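Local atomic coordinates of CDP-4-keto-6-deoxy-D-glucose-3-dehydrase (Yersinia pseudotuberculosis, PDB entry 3BB8), a protein that probably catalyses the pyridoxal-phosphate-dependent 3-dehydration of CDP-4-keto-6-deoxy-D-glucose, a step in making deoxysugars for bacterial lipopolysaccharide. Residues A[80-85]-A[243-248]; A[87-92]-A[228-233]; A[94-99]-A[238-243]; A[214-217]-A[223-226]. The protein carries 1 engineered substitution. All coordinates share one frame; numbering follows the deposited sequence.

Interaction 1: residues A[80-85]-A[243-248]. With PLP (pyridoxal-5'-phosphate), chain C; PLP (pyridoxal-5'-phosphate), chain E.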
# COMPACT_ATOMS: atom_id res chain seq x y z
N VAL A 80 8.76 11.64 -10.12
CA VAL A 80 8.17 10.31 -10.14
C VAL A 80 8.28 9.72 -8.74
O VAL A 80 9.36 9.63 -8.18
CB VAL A 80 8.90 9.39 -11.13
CG1 VAL A 80 8.43 7.94 -10.95
CG2 VAL A 80 8.65 9.86 -12.57
N LEU A 81 7.14 9.32 -8.17
CA LEU A 81 7.10 8.73 -6.84
C LEU A 81 6.54 7.31 -6.92
O LEU A 81 5.46 7.11 -7.48
CB LEU A 81 6.21 9.56 -5.93
CG LEU A 81 6.66 10.96 -5.52
CD1 LEU A 81 5.53 11.67 -4.78
CD2 LEU A 81 7.90 10.86 -4.64
N THR A 82 7.26 6.34 -6.36
CA THR A 82 6.75 4.99 -6.38
C THR A 82 5.78 4.77 -5.23
O THR A 82 5.84 5.46 -4.20
CB THR A 82 7.87 3.94 -6.29
OG1 THR A 82 8.66 4.16 -5.11
CG2 THR A 82 8.75 3.99 -7.53
N THR A 83 4.87 3.82 -5.40
CA THR A 83 3.89 3.50 -4.38
C THR A 83 3.51 2.01 -4.48
O THR A 83 4.00 1.31 -5.36
CB THR A 83 2.66 4.42 -4.50
OG1 THR A 83 1.74 4.13 -3.44
CG2 THR A 83 1.98 4.25 -5.84
N THR A 84 2.65 1.52 -3.59
CA THR A 84 2.31 0.09 -3.55
C THR A 84 1.61 -0.54 -4.74
O THR A 84 1.73 -1.74 -4.96
CB THR A 84 1.46 -0.25 -2.32
OG1 THR A 84 0.08 -0.02 -2.63
CG2 THR A 84 1.86 0.62 -1.11
N SER A 85 0.86 0.24 -5.51
CA SER A 85 0.12 -0.30 -6.62
C SER A 85 -0.44 0.83 -7.46
O SER A 85 -0.36 2.00 -7.08
CB SER A 85 -1.06 -1.13 -6.09
OG SER A 85 -1.96 -0.31 -5.35
N SER A 243 4.27 13.52 0.94
CA SER A 243 3.85 13.68 2.32
C SER A 243 2.73 12.70 2.64
O SER A 243 2.75 12.01 3.67
CB SER A 243 3.38 15.11 2.56
OG SER A 243 2.87 15.27 3.87
N PHE A 244 1.74 12.63 1.76
CA PHE A 244 0.61 11.72 1.95
C PHE A 244 1.10 10.26 1.94
O PHE A 244 0.61 9.42 2.70
CB PHE A 244 -0.41 11.93 0.85
CG PHE A 244 -1.39 13.03 1.14
CD1 PHE A 244 -2.32 12.90 2.16
CD2 PHE A 244 -1.41 14.18 0.35
CE1 PHE A 244 -3.27 13.90 2.40
CE2 PHE A 244 -2.36 15.19 0.58
CZ PHE A 244 -3.29 15.05 1.61
N ARG A 245 2.07 9.97 1.08
CA ARG A 245 2.59 8.62 1.00
C ARG A 245 3.40 8.30 2.25
O ARG A 245 3.35 7.18 2.75
CB ARG A 245 3.49 8.45 -0.24
CG ARG A 245 3.97 7.01 -0.41
CD ARG A 245 5.13 6.89 -1.40
NE ARG A 245 6.35 7.55 -0.93
CZ ARG A 245 7.42 7.79 -1.69
NH1 ARG A 245 7.44 7.41 -2.97
NH2 ARG A 245 8.47 8.41 -1.18
N ASP A 246 4.13 9.28 2.75
CA ASP A 246 4.96 9.08 3.91
C ASP A 246 4.40 9.52 5.28
O ASP A 246 4.97 10.39 5.94
CB ASP A 246 6.33 9.72 3.67
CG ASP A 246 6.99 9.24 2.37
OD1 ASP A 246 6.63 8.16 1.85
OD2 ASP A 246 7.88 9.95 1.86
N TRP A 247 3.30 8.91 5.69
CA TRP A 247 2.64 9.16 6.97
C TRP A 247 2.07 10.56 7.13
O TRP A 247 1.65 10.96 8.22
CB TRP A 247 3.61 8.87 8.13
CG TRP A 247 4.20 7.48 8.16
CD1 TRP A 247 3.57 6.32 8.54
CD2 TRP A 247 5.54 7.10 7.79
NE1 TRP A 247 4.43 5.25 8.42
CE2 TRP A 247 5.64 5.70 7.97
CE3 TRP A 247 6.66 7.81 7.33
CZ2 TRP A 247 6.83 4.99 7.70
CZ3 TRP A 247 7.85 7.10 7.06
CH2 TRP A 247 7.92 5.70 7.25
N GLY A 248 2.02 11.29 6.02
CA GLY A 248 1.51 12.65 6.08
C GLY A 248 2.48 13.58 6.77
O GLY A 248 2.10 14.67 7.21
N1 PLP C . -6.67 1.62 -13.18
C2 PLP C . -6.67 0.78 -14.28
C2A PLP C . -7.37 1.28 -15.54
C3 PLP C . -6.03 -0.49 -14.20
O3 PLP C . -6.02 -1.34 -15.25
C4 PLP C . -5.37 -0.90 -12.97
C4A PLP C . -4.66 -2.30 -12.95
C5 PLP C . -5.42 0.01 -11.86
C6 PLP C . -6.09 1.28 -12.01
C5A PLP C . -4.82 -0.20 -10.50
O4P PLP C . -3.65 -0.90 -10.51
P PLP C . -3.25 -2.05 -9.46
O1P PLP C . -1.75 -2.17 -9.54
O2P PLP C . -4.00 -3.40 -10.01
O3P PLP C . -3.75 -1.68 -8.06
N1 PLP E . 0.82 2.55 14.58
C2 PLP E . 1.91 2.62 15.42
C2A PLP E . 1.66 2.84 16.91
C3 PLP E . 3.22 2.47 14.87
O3 PLP E . 4.33 2.54 15.65
C4 PLP E . 3.40 2.26 13.44
C4A PLP E . 4.84 2.07 12.90
C5 PLP E . 2.23 2.21 12.62
C6 PLP E . 0.93 2.37 13.25
C5A PLP E . 2.17 2.01 11.14
O4P PLP E . 3.16 1.24 10.63
P PLP E . 3.98 1.56 9.29
O1P PLP E . 4.57 0.26 8.84
O2P PLP E . 5.13 2.63 9.75
O3P PLP E . 3.04 2.18 8.23
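The backbone O of T82 takes a hydrogen bond of 2.8 Å from NH1 of R245. The donor lies in the carbonyl plane on a lone pair, although T82 O itself sits slightly out of the guanidinium plane. R245 reaches it with CG turned away from its own backbone N (chi1 -176°) and a bend at chi3 (66°), which also brings CD to 3.2 Å from T82 O. L81 CD2 packs obliquely against the guanidinium, 3.9 Å from R245 NH1. The rotation of the guanidinium is fixed from the other end by D246, whose OD1 accepts from R245 NE at 2.9 Å in a salt bridge; a second bond, from NH2 to OD2, is weak. The neighbouring W247 turns to the partner subunit, where its NE1 donates to O2P of the pyridoxal phosphate bound there, 3.0 Å away, so it helps complete the other active site. On the opposite segment, T82 OG1 is engaged by N64, while S85 caps the next helix through its OG. The contact thus joins the C-terminal end of helix 235-245 to strand 79-83, with helix 62-75 flanking the strand and V230 and G228 of the adjacent antiparallel strand 228-232 bonded to its backbone.

Interaction 2: residues A[87-92]-A[228-233]. With PLP (pyridoxal-5'-phosphate), chain C.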
# COMPACT_ATOMS: atom_id res chain seq x y z
N SER A 87 -3.54 1.27 -7.93
CA SER A 87 -4.69 1.77 -7.16
C SER A 87 -4.19 2.77 -6.11
O SER A 87 -4.80 3.81 -5.89
CB SER A 87 -5.42 0.61 -6.46
OG SER A 87 -5.88 -0.36 -7.38
N SER A 88 -3.07 2.47 -5.47
CA SER A 88 -2.54 3.39 -4.46
C SER A 88 -2.09 4.68 -5.15
O SER A 88 -2.23 5.76 -4.58
CB SER A 88 -1.36 2.76 -3.72
OG SER A 88 -1.81 1.70 -2.90
N ALA A 89 -1.56 4.57 -6.36
CA ALA A 89 -1.12 5.75 -7.09
C ALA A 89 -2.34 6.64 -7.32
O ALA A 89 -2.29 7.85 -7.03
CB ALA A 89 -0.48 5.36 -8.42
N ASN A 90 -3.43 6.06 -7.82
CA ASN A 90 -4.65 6.83 -8.05
C ASN A 90 -5.11 7.48 -6.74
O ASN A 90 -5.52 8.64 -6.73
CB ASN A 90 -5.78 5.94 -8.60
CG ASN A 90 -5.61 5.63 -10.09
OD1 ASN A 90 -6.25 4.72 -10.62
ND2 ASN A 90 -4.77 6.38 -10.76
N LEU A 91 -5.05 6.73 -5.64
CA LEU A 91 -5.47 7.25 -4.33
C LEU A 91 -4.66 8.48 -3.93
O LEU A 91 -5.24 9.48 -3.50
CB LEU A 91 -5.31 6.18 -3.25
CG LEU A 91 -5.69 6.63 -1.83
CD1 LEU A 91 -7.14 7.08 -1.81
CD2 LEU A 91 -5.47 5.48 -0.86
N LEU A 92 -3.34 8.41 -4.08
CA LEU A 92 -2.44 9.52 -3.73
C LEU A 92 -2.62 10.75 -4.64
O LEU A 92 -2.58 11.89 -4.17
CB LEU A 92 -0.98 9.04 -3.78
CG LEU A 92 -0.53 8.08 -2.66
CD1 LEU A 92 0.87 7.55 -2.95
CD2 LEU A 92 -0.54 8.83 -1.33
N GLY A 228 3.40 0.64 -8.16
CA GLY A 228 2.89 1.63 -9.09
C GLY A 228 3.65 2.92 -8.88
O GLY A 228 4.61 2.94 -8.11
N ALA A 229 3.23 4.00 -9.55
CA ALA A 229 3.90 5.27 -9.39
C ALA A 229 3.03 6.47 -9.74
O ALA A 229 2.15 6.40 -10.60
CB ALA A 229 5.18 5.30 -10.24
N VAL A 230 3.29 7.57 -9.03
CA VAL A 230 2.61 8.83 -9.27
C VAL A 230 3.72 9.71 -9.86
O VAL A 230 4.85 9.68 -9.38
CB VAL A 230 2.07 9.47 -7.97
CG1 VAL A 230 1.44 10.82 -8.26
CG2 VAL A 230 1.03 8.57 -7.34
N PHE A 231 3.40 10.44 -10.92
CA PHE A 231 4.38 11.31 -11.55
C PHE A 231 3.73 12.63 -11.92
O PHE A 231 2.52 12.69 -12.18
CB PHE A 231 5.03 10.63 -12.76
CG PHE A 231 4.06 10.01 -13.74
CD1 PHE A 231 3.46 10.77 -14.73
CD2 PHE A 231 3.81 8.64 -13.69
CE1 PHE A 231 2.62 10.17 -15.69
CE2 PHE A 231 2.97 8.03 -14.64
CZ PHE A 231 2.38 8.80 -15.64
N THR A 232 4.52 13.69 -11.92
CA THR A 232 4.00 15.02 -12.20
C THR A 232 5.13 15.93 -12.67
O THR A 232 6.29 15.55 -12.67
CB THR A 232 3.36 15.63 -10.92
OG1 THR A 232 2.78 16.91 -11.22
CG2 THR A 232 4.40 15.82 -9.83
N GLN A 233 4.77 17.14 -13.07
CA GLN A 233 5.77 18.09 -13.53
C GLN A 233 5.86 19.21 -12.50
O GLN A 233 6.75 20.06 -12.56
CB GLN A 233 5.37 18.63 -14.90
CG GLN A 233 4.97 17.52 -15.85
CD GLN A 233 5.00 17.95 -17.30
OE1 GLN A 233 6.08 18.19 -17.86
NE2 GLN A 233 3.83 18.05 -17.91
N1 PLP C . -6.67 1.62 -13.18
C2 PLP C . -6.67 0.78 -14.28
C2A PLP C . -7.37 1.28 -15.54
C3 PLP C . -6.03 -0.49 -14.20
O3 PLP C . -6.02 -1.34 -15.25
C4 PLP C . -5.37 -0.90 -12.97
C4A PLP C . -4.66 -2.30 -12.95
C5 PLP C . -5.42 0.01 -11.86
C6 PLP C . -6.09 1.28 -12.01
C5A PLP C . -4.82 -0.20 -10.50
O4P PLP C . -3.65 -0.90 -10.51
P PLP C . -3.25 -2.05 -9.46
O1P PLP C . -1.75 -2.17 -9.54
O2P PLP C . -4.00 -3.40 -10.01
O3P PLP C . -3.75 -1.68 -8.06
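A methyl group pressed against a helix carbonyl is the striking feature here: CG2 of V230 lies 3.4 Å from the backbone O of A89, and no hydrogen bond links the two segments. The same methyl meets A89 CB at 3.7 Å and L92 CB at 4.1 Å, so a single branch of V230 spans one turn of the helix. It gets there because CG1 takes the place opposite the backbone N (chi1 177°), which sends CG2 to the helix side. A89 answers with its CB, which also abuts the backbone O of A229 at 3.6 Å. With the small side chain of A89 on the helix side at this point, the two backbones come close: CA of A89 and CA of V230 are 5.3 Å apart, and the axes of the short segments approach to 6.9 Å while running roughly the same way, 30° apart. The packing is buried, of apolar side chains against one another and against two backbone carbonyls, and the start of the same helix lies at the cofactor. S87, two residues before A89, binds the phosphate of pyridoxal phosphate twice through the same oxygen: its N donates to O3P at 3.0 Å and its OG at 2.6 Å. The S87 OG also bonds to T122. Helix 86-96 therefore lies over the sheet at strand 228-232, which is flanked by strands 79-83 and 211-215, both antiparallel to it; A89 also touches T83 of the first and T213 of the second, and L92 reaches on to I241, F244 and R245 of helix 235-245.

Interaction 3: residues A[94-99]-A[238-243]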
# COMPACT_ATOMS: atom_id res chain seq x y z
N LEU A 94 -5.39 11.80 -6.31
CA LEU A 94 -6.62 12.52 -5.98
C LEU A 94 -6.59 13.12 -4.58
O LEU A 94 -7.06 14.24 -4.37
CB LEU A 94 -7.82 11.56 -6.10
CG LEU A 94 -9.27 12.05 -6.12
CD1 LEU A 94 -9.71 12.55 -4.74
CD2 LEU A 94 -9.42 13.12 -7.18
N THR A 95 -6.02 12.39 -3.62
CA THR A 95 -5.95 12.86 -2.25
C THR A 95 -5.10 14.10 -2.11
O THR A 95 -5.46 15.04 -1.41
CB THR A 95 -5.39 11.77 -1.32
OG1 THR A 95 -6.24 10.62 -1.38
CG2 THR A 95 -5.30 12.28 0.13
N ALA A 96 -3.96 14.10 -2.78
CA ALA A 96 -3.03 15.22 -2.76
C ALA A 96 -3.70 16.53 -3.16
O ALA A 96 -3.36 17.59 -2.62
CB ALA A 96 -1.90 14.93 -3.69
N LEU A 97 -4.64 16.47 -4.09
CA LEU A 97 -5.32 17.67 -4.53
C LEU A 97 -6.29 18.18 -3.47
O LEU A 97 -6.99 19.17 -3.70
CB LEU A 97 -6.09 17.40 -5.83
CG LEU A 97 -5.26 17.01 -7.05
CD1 LEU A 97 -6.18 16.80 -8.26
CD2 LEU A 97 -4.26 18.10 -7.34
N THR A 98 -6.34 17.50 -2.32
CA THR A 98 -7.23 17.93 -1.24
C THR A 98 -6.44 18.74 -0.21
O THR A 98 -7.00 19.26 0.76
CB THR A 98 -7.88 16.74 -0.49
OG1 THR A 98 -6.87 16.09 0.29
CG2 THR A 98 -8.50 15.75 -1.46
N SER A 99 -5.13 18.82 -0.42
CA SER A 99 -4.24 19.54 0.47
C SER A 99 -4.58 21.02 0.61
O SER A 99 -4.71 21.73 -0.38
CB SER A 99 -2.80 19.43 -0.03
OG SER A 99 -1.98 20.33 0.68
N LYS A 238 4.34 17.23 -6.20
CA LYS A 238 5.27 16.18 -5.84
C LYS A 238 5.47 16.18 -4.33
O LYS A 238 5.49 15.11 -3.70
CB LYS A 238 6.60 16.42 -6.56
CG LYS A 238 7.68 15.39 -6.32
CD LYS A 238 8.36 15.59 -4.97
CE LYS A 238 9.61 14.74 -4.86
NZ LYS A 238 10.36 15.02 -3.60
N SER A 239 5.61 17.36 -3.74
CA SER A 239 5.80 17.46 -2.29
C SER A 239 4.56 17.05 -1.52
O SER A 239 4.67 16.39 -0.49
CB SER A 239 6.21 18.87 -1.89
OG SER A 239 7.59 19.06 -2.17
N ILE A 240 3.38 17.44 -2.00
CA ILE A 240 2.14 17.07 -1.33
C ILE A 240 1.99 15.54 -1.36
O ILE A 240 1.77 14.92 -0.31
CB ILE A 240 0.90 17.73 -2.02
CG1 ILE A 240 0.75 19.19 -1.57
CG2 ILE A 240 -0.38 17.00 -1.62
CD1 ILE A 240 1.98 20.02 -1.71
N ILE A 241 2.14 14.94 -2.55
CA ILE A 241 2.02 13.49 -2.75
C ILE A 241 2.90 12.72 -1.79
O ILE A 241 2.42 11.84 -1.07
CB ILE A 241 2.47 13.06 -4.18
CG1 ILE A 241 1.84 13.95 -5.24
CG2 ILE A 241 2.09 11.59 -4.44
CD1 ILE A 241 0.37 13.83 -5.35
N GLU A 242 4.19 13.02 -1.83
CA GLU A 242 5.19 12.36 -0.99
C GLU A 242 4.82 12.39 0.49
O GLU A 242 5.01 11.41 1.21
CB GLU A 242 6.56 13.03 -1.20
CG GLU A 242 7.72 12.31 -0.52
CD GLU A 242 9.07 12.80 -1.03
OE1 GLU A 242 9.30 14.03 -1.02
OE2 GLU A 242 9.91 11.96 -1.44
N SER A 243 4.27 13.52 0.94
CA SER A 243 3.85 13.68 2.32
C SER A 243 2.73 12.70 2.64
O SER A 243 2.75 12.01 3.67
CB SER A 243 3.38 15.11 2.56
OG SER A 243 2.87 15.27 3.87
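I240 is the first residue of segment 238-243 to meet the other helix, and it does so with both branches. Its CG2, set opposite the backbone N, presses on A96, coming to 3.2 Å from the backbone O and 3.3 Å from CB. Its CG1 points elsewhere and meets S99, lying 3.7 Å from OG and 3.9 Å from CB; the hydroxyl is itself engaged with the backbone N of K101. I241 follows, its CB turned aside but its chain curling back so that CD1 reaches A96 CB, at a separation too short to be trusted in detail. Between A96 and S99 the chain makes a type I beta turn, closed by a bond of 3.1 Å from S99 N to A96 O, so the carbonyl that I240 CG2 presses against is already used. A96 also touches F244 and I241 touches L81 of strand 79-83. The C-terminal end of helix 86-96 and its turn thus meet the flank of helix 235-245, both on one face of the sheet, as in the layered large domain of the aspartate aminotransferase fold.

Interaction 4: residues A[214-217]-A[223-226]. With PLP (pyridoxal-5'-phosphate), chain C.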
# COMPACT_ATOMS: atom_id res chain seq x y z
N VAL A 214 0.52 5.11 -12.85
CA VAL A 214 0.77 3.91 -13.63
C VAL A 214 0.84 2.74 -12.65
O VAL A 214 1.10 2.95 -11.45
CB VAL A 214 2.11 4.02 -14.43
CG1 VAL A 214 3.29 4.02 -13.49
CG2 VAL A 214 2.23 2.86 -15.42
N SER A 215 0.61 1.53 -13.14
CA SER A 215 0.63 0.34 -12.30
C SER A 215 1.70 -0.68 -12.69
O SER A 215 2.07 -0.78 -13.85
CB SER A 215 -0.74 -0.35 -12.36
OG SER A 215 -0.66 -1.67 -11.86
N PHE A 216 2.19 -1.46 -11.73
CA PHE A 216 3.19 -2.47 -12.05
C PHE A 216 2.75 -3.87 -11.62
O PHE A 216 3.57 -4.70 -11.20
CB PHE A 216 4.54 -2.13 -11.41
CG PHE A 216 5.02 -0.76 -11.73
CD1 PHE A 216 5.49 0.08 -10.73
CD2 PHE A 216 4.97 -0.29 -13.04
CE1 PHE A 216 5.91 1.38 -11.02
CE2 PHE A 216 5.39 1.02 -13.34
CZ PHE A 216 5.86 1.85 -12.33
N TYR A 217 1.44 -4.10 -11.68
CA TYR A 217 0.85 -5.40 -11.38
C TYR A 217 1.33 -6.29 -12.56
O TYR A 217 1.55 -5.79 -13.66
CB TYR A 217 -0.68 -5.26 -11.36
CG TYR A 217 -1.40 -6.50 -10.92
CD1 TYR A 217 -1.27 -6.99 -9.63
CD2 TYR A 217 -2.16 -7.24 -11.83
CE1 TYR A 217 -1.87 -8.17 -9.24
CE2 TYR A 217 -2.76 -8.43 -11.45
CZ TYR A 217 -2.61 -8.89 -10.16
OH TYR A 217 -3.18 -10.08 -9.78
N THR A 223 6.43 -4.95 -14.64
CA THR A 223 5.98 -5.33 -13.31
C THR A 223 7.00 -5.31 -12.15
O THR A 223 8.21 -5.37 -12.36
CB THR A 223 5.37 -6.73 -13.37
OG1 THR A 223 4.80 -7.07 -12.10
CG2 THR A 223 6.45 -7.74 -13.72
N MET A 224 6.47 -5.23 -10.93
CA MET A 224 7.28 -5.44 -9.74
C MET A 224 6.68 -6.49 -8.81
O MET A 224 6.96 -6.51 -7.61
CB MET A 224 7.32 -4.18 -8.88
CG MET A 224 7.97 -2.98 -9.57
SD MET A 224 8.14 -1.56 -8.47
CE MET A 224 8.37 -0.24 -9.66
N GLY A 225 5.84 -7.36 -9.37
CA GLY A 225 4.77 -7.97 -8.62
C GLY A 225 3.60 -7.08 -8.23
O GLY A 225 2.51 -7.19 -8.80
N GLU A 226 3.84 -6.19 -7.27
CA GLU A 226 2.82 -5.25 -6.84
C GLU A 226 3.60 -3.94 -6.75
O GLU A 226 4.71 -3.93 -6.22
CB GLU A 226 2.24 -5.61 -5.47
CG GLU A 226 1.44 -6.90 -5.44
CD GLU A 226 0.00 -6.75 -5.94
OE1 GLU A 226 -0.38 -5.67 -6.43
OE2 GLU A 226 -0.74 -7.75 -5.84
N1 PLP C . -6.67 1.62 -13.18
C2 PLP C . -6.67 0.78 -14.28
C2A PLP C . -7.37 1.28 -15.54
C3 PLP C . -6.03 -0.49 -14.20
O3 PLP C . -6.02 -1.34 -15.25
C4 PLP C . -5.37 -0.90 -12.97
C4A PLP C . -4.66 -2.30 -12.95
C5 PLP C . -5.42 0.01 -11.86
C6 PLP C . -6.09 1.28 -12.01
C5A PLP C . -4.82 -0.20 -10.50
O4P PLP C . -3.65 -0.90 -10.51
P PLP C . -3.25 -2.05 -9.46
O1P PLP C . -1.75 -2.17 -9.54
O2P PLP C . -4.00 -3.40 -10.01
O3P PLP C . -3.75 -1.68 -8.06
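Y217 and E226 lie alongside each other in the loop that joins strands 211-215 and 228-232, a region that includes two ST turns, at S215 and T223. CB of Y217 faces the cofactor phosphate, 3.7 Å from O1P of pyridoxal phosphate, and CG lies obliquely near O2P. Further out, CD1 is 3.6 Å from E226 OE1 and CE1 is 3.6 Å from E226 OE2, with the carboxylate at the ring edge and its plane turned 50° from the ring. The tyrosine is set there by CG lying opposite the backbone N, while its ring also meets W247 of the second subunit edge to face. E226 OE2 has its strong partner in K290 of that subunit, a salt bridge that would help hold the carboxylate beside the ring. Beneath, F216 O is gripped twice: M224 N donates at 3.0 Å in the carbonyl plane, on a lone pair, and T223 OG1 from above that plane. The F216 ring runs beside M224, whose SD makes an oblique Met-aromatic contact. This closes the loop carrying K220, an engineered residue, next to S215, whose OG bonds O1P of pyridoxal phosphate at 2.6 Å. T223 OG1, having donated to F216 O at 2.8 Å, accepts in turn from G225 N at 2.9 Å.

How the interactions relate
Strand 228-232 is the common element: it bonds to strand 79-83, L81 N to V230 O at 2.6 Å, and to strand 211-215, A229 N to V214 O at 3.0 Å, so interactions 1, 2 and 4 share one sheet. Interactions 1 and 3 share S243 and helix 235-245, while interactions 2 and 3 share helix 86-96. Interactions 1, 2 and 4 all reach the pyridoxal phosphate of this subunit, through S85, S87 and S215 with Y217. Interaction 1 also reaches the second cofactor, through W247. Interaction 3 does not touch the cofactor: the side chain of I241 lies about 12 Å from G86 of the binding site.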